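Local structure of alpha-L-rhamnosidase (Aspergillus terreus, 6GSZ) at residues T128-Q133 and S253-I258. The protein probably hydrolyses terminal non-reducing alpha-L-rhamnose residues in alpha-L-rhamnosides. Numbering follows the deposited sequence.
Sequences THRPIQ and SSTGPI. With ACT (acetate ion), chain B.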
loop_
_atom_site.group_PDB
_atom_site.type_symbol
_atom_site.label_atom_id
_atom_site.label_comp_id
_atom_site.label_asym_id
_atom_site.label_seq_id
_atom_site.Cartn_x
_atom_site.Cartn_y
_atom_site.Cartn_z
ATOM N N THR A 128 18.840 -20.647 6.834
ATOM C CA THR A 128 18.792 -19.210 6.787
ATOM C C THR A 128 20.196 -18.624 6.644
ATOM O O THR A 128 21.200 -19.210 7.060
ATOM C CB THR A 128 18.052 -18.661 8.016
ATOM O OG1 THR A 128 17.778 -17.283 7.833
ATOM C CG2 THR A 128 18.796 -18.787 9.322
ATOM N N HIS A 129 20.287 -17.444 6.057
ATOM C CA HIS A 129 21.545 -16.783 5.774
ATOM C C HIS A 129 21.869 -15.757 6.849
ATOM O O HIS A 129 21.173 -14.756 7.038
ATOM C CB HIS A 129 21.523 -16.125 4.401
ATOM C CG HIS A 129 21.295 -17.098 3.307
ATOM N ND1 HIS A 129 22.163 -18.149 3.076
ATOM C CD2 HIS A 129 20.279 -17.274 2.451
ATOM C CE1 HIS A 129 21.721 -18.884 2.079
ATOM N NE2 HIS A 129 20.555 -18.338 1.651
ATOM N N ARG A 130 22.986 -15.964 7.518
ATOM C CA ARG A 130 23.484 -14.985 8.467
ATOM C C ARG A 130 23.876 -13.709 7.713
ATOM O O ARG A 130 24.536 -13.786 6.679
ATOM C CB ARG A 130 24.700 -15.554 9.195
ATOM C CG ARG A 130 25.207 -14.585 10.250
ATOM C CD ARG A 130 26.103 -15.306 11.217
ATOM N NE ARG A 130 26.646 -14.375 12.213
ATOM C CZ ARG A 130 27.622 -14.727 13.047
ATOM N NH1 ARG A 130 28.049 -15.986 13.057
ATOM N NH2 ARG A 130 28.142 -13.816 13.867
ATOM N N PRO A 131 23.465 -12.504 8.158
ATOM C CA PRO A 131 23.824 -11.293 7.431
ATOM C C PRO A 131 25.333 -11.114 7.293
ATOM O O PRO A 131 26.123 -11.575 8.174
ATOM C CB PRO A 131 23.195 -10.192 8.288
ATOM C CG PRO A 131 21.974 -10.883 8.840
ATOM C CD PRO A 131 22.506 -12.231 9.250
ATOM N N ILE A 132 25.742 -10.460 6.215
ATOM C CA ILE A 132 27.125 -10.201 5.904
ATOM C C ILE A 132 27.389 -8.700 5.935
ATOM O O ILE A 132 26.587 -7.928 5.365
ATOM C CB ILE A 132 27.500 -10.793 4.540
ATOM C CG1 ILE A 132 27.333 -12.315 4.550
ATOM C CG2 ILE A 132 28.861 -10.296 4.112
ATOM C CD1 ILE A 132 28.312 -13.046 5.383
ATOM N N GLN A 133 28.457 -8.278 6.600
ATOM C CA GLN A 133 28.984 -6.954 6.584
ATOM C C GLN A 133 29.987 -6.848 5.443
ATOM O O GLN A 133 30.879 -7.679 5.342
ATOM C CB GLN A 133 29.635 -6.597 7.919
ATOM C CG GLN A 133 28.673 -6.621 9.109
ATOM C CD GLN A 133 29.343 -6.451 10.453
ATOM O OE1 GLN A 133 28.758 -5.937 11.383
ATOM N NE2 GLN A 133 30.559 -6.971 10.619
ATOM N N SER A 253 34.720 -8.505 3.830
ATOM C CA SER A 253 33.447 -8.953 4.385
ATOM C C SER A 253 33.645 -9.737 5.681
ATOM O O SER A 253 34.717 -10.311 5.969
ATOM C CB SER A 253 32.692 -9.817 3.378
ATOM O OG SER A 253 33.433 -10.988 3.072
ATOM N N SER A 254 32.619 -9.786 6.499
ATOM C CA SER A 254 32.630 -10.535 7.782
ATOM C C SER A 254 31.201 -10.708 8.260
ATOM O O SER A 254 30.349 -9.853 7.994
ATOM C CB SER A 254 33.379 -9.741 8.821
ATOM O OG SER A 254 33.416 -10.404 10.061
ATOM N N THR A 255 30.920 -11.741 9.039
ATOM C CA THR A 255 29.762 -11.759 9.857
ATOM C C THR A 255 29.893 -10.723 10.968
ATOM O O THR A 255 30.983 -10.213 11.250
ATOM C CB THR A 255 29.519 -13.145 10.455
ATOM O OG1 THR A 255 30.676 -13.480 11.233
ATOM C CG2 THR A 255 29.213 -14.162 9.385
ATOM N N GLY A 256 28.759 -10.429 11.606
ATOM C CA GLY A 256 28.723 -9.487 12.690
ATOM C C GLY A 256 27.745 -9.918 13.774
ATOM O O GLY A 256 27.465 -11.105 13.922
ATOM N N PRO A 257 27.194 -8.967 14.558
ATOM C CA PRO A 257 26.345 -9.352 15.671
ATOM C C PRO A 257 25.019 -10.010 15.286
ATOM O O PRO A 257 24.407 -10.694 16.127
ATOM C CB PRO A 257 26.121 -8.037 16.430
ATOM C CG PRO A 257 26.268 -6.961 15.335
ATOM C CD PRO A 257 27.362 -7.515 14.437
ATOM N N ILE A 258 24.528 -9.743 14.066
ATOM C CA ILE A 258 23.285 -10.426 13.704
ATOM C C ILE A 258 23.623 -11.880 13.380
ATOM O O ILE A 258 24.317 -12.149 12.402
ATOM C CB ILE A 258 22.520 -9.728 12.559
ATOM C CG1 ILE A 258 22.321 -8.224 12.772
ATOM C CG2 ILE A 258 21.186 -10.443 12.358
ATOM C CD1 ILE A 258 21.903 -7.474 11.527
HETATM C C ACT B . 32.950 -15.033 9.320
HETATM O O ACT B . 33.013 -13.872 8.722
HETATM O OXT ACT B . 32.592 -15.216 10.535
HETATM C CH3 ACT B . 33.087 -16.307 8.634
HETATM O O HOH W 1 26.081 -10.957 10.738
#
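R130 reaches across to segment 253-258 and binds the carbonyls of G256 and I258. The chain leaves CB with CG anti to the backbone N (chi1 -177°) and runs extended to NE. CG passes I258 O, and CD lies near the methyl CG2 of T255. R130 NE donates to I258 O at 3.2 Å; this bond is bent, and the oxygen sits somewhat out of the guanidinium plane. T255 CB lies over one face of the guanidinium, toward its rim, 3.6 Å from R130 CZ. At the tip, R130 NH2 donates to G256 O at 2.8 Å, nearly straight (170°) and in the guanidinium plane. Next in the chain, P131 CG packs on I258 CG2 at 3.6 Å. One water joins P131 O, G256 N and I258 O, so I258 O takes bonds from both the water and R130. Further along, Q133 and S254 form an antiparallel hydrogen-bonded pair, with Q133 N to S254 O at 2.8 Å and S254 N to Q133 O at 3.0 Å. This pair joins edge strand 252-254 to strand 132-140 of a five-stranded antiparallel sheet. T255 N and OG1 each donate a hydrogen bond to an acetate ion, probably from the crystallisation liquor. Beyond the Q133-S254 pair, the R130 side chain and the water meet backbone groups of G256 and I258. Two backbone carbonyls grip R130 through NE and NH2, which fixes the plane of its guanidinium.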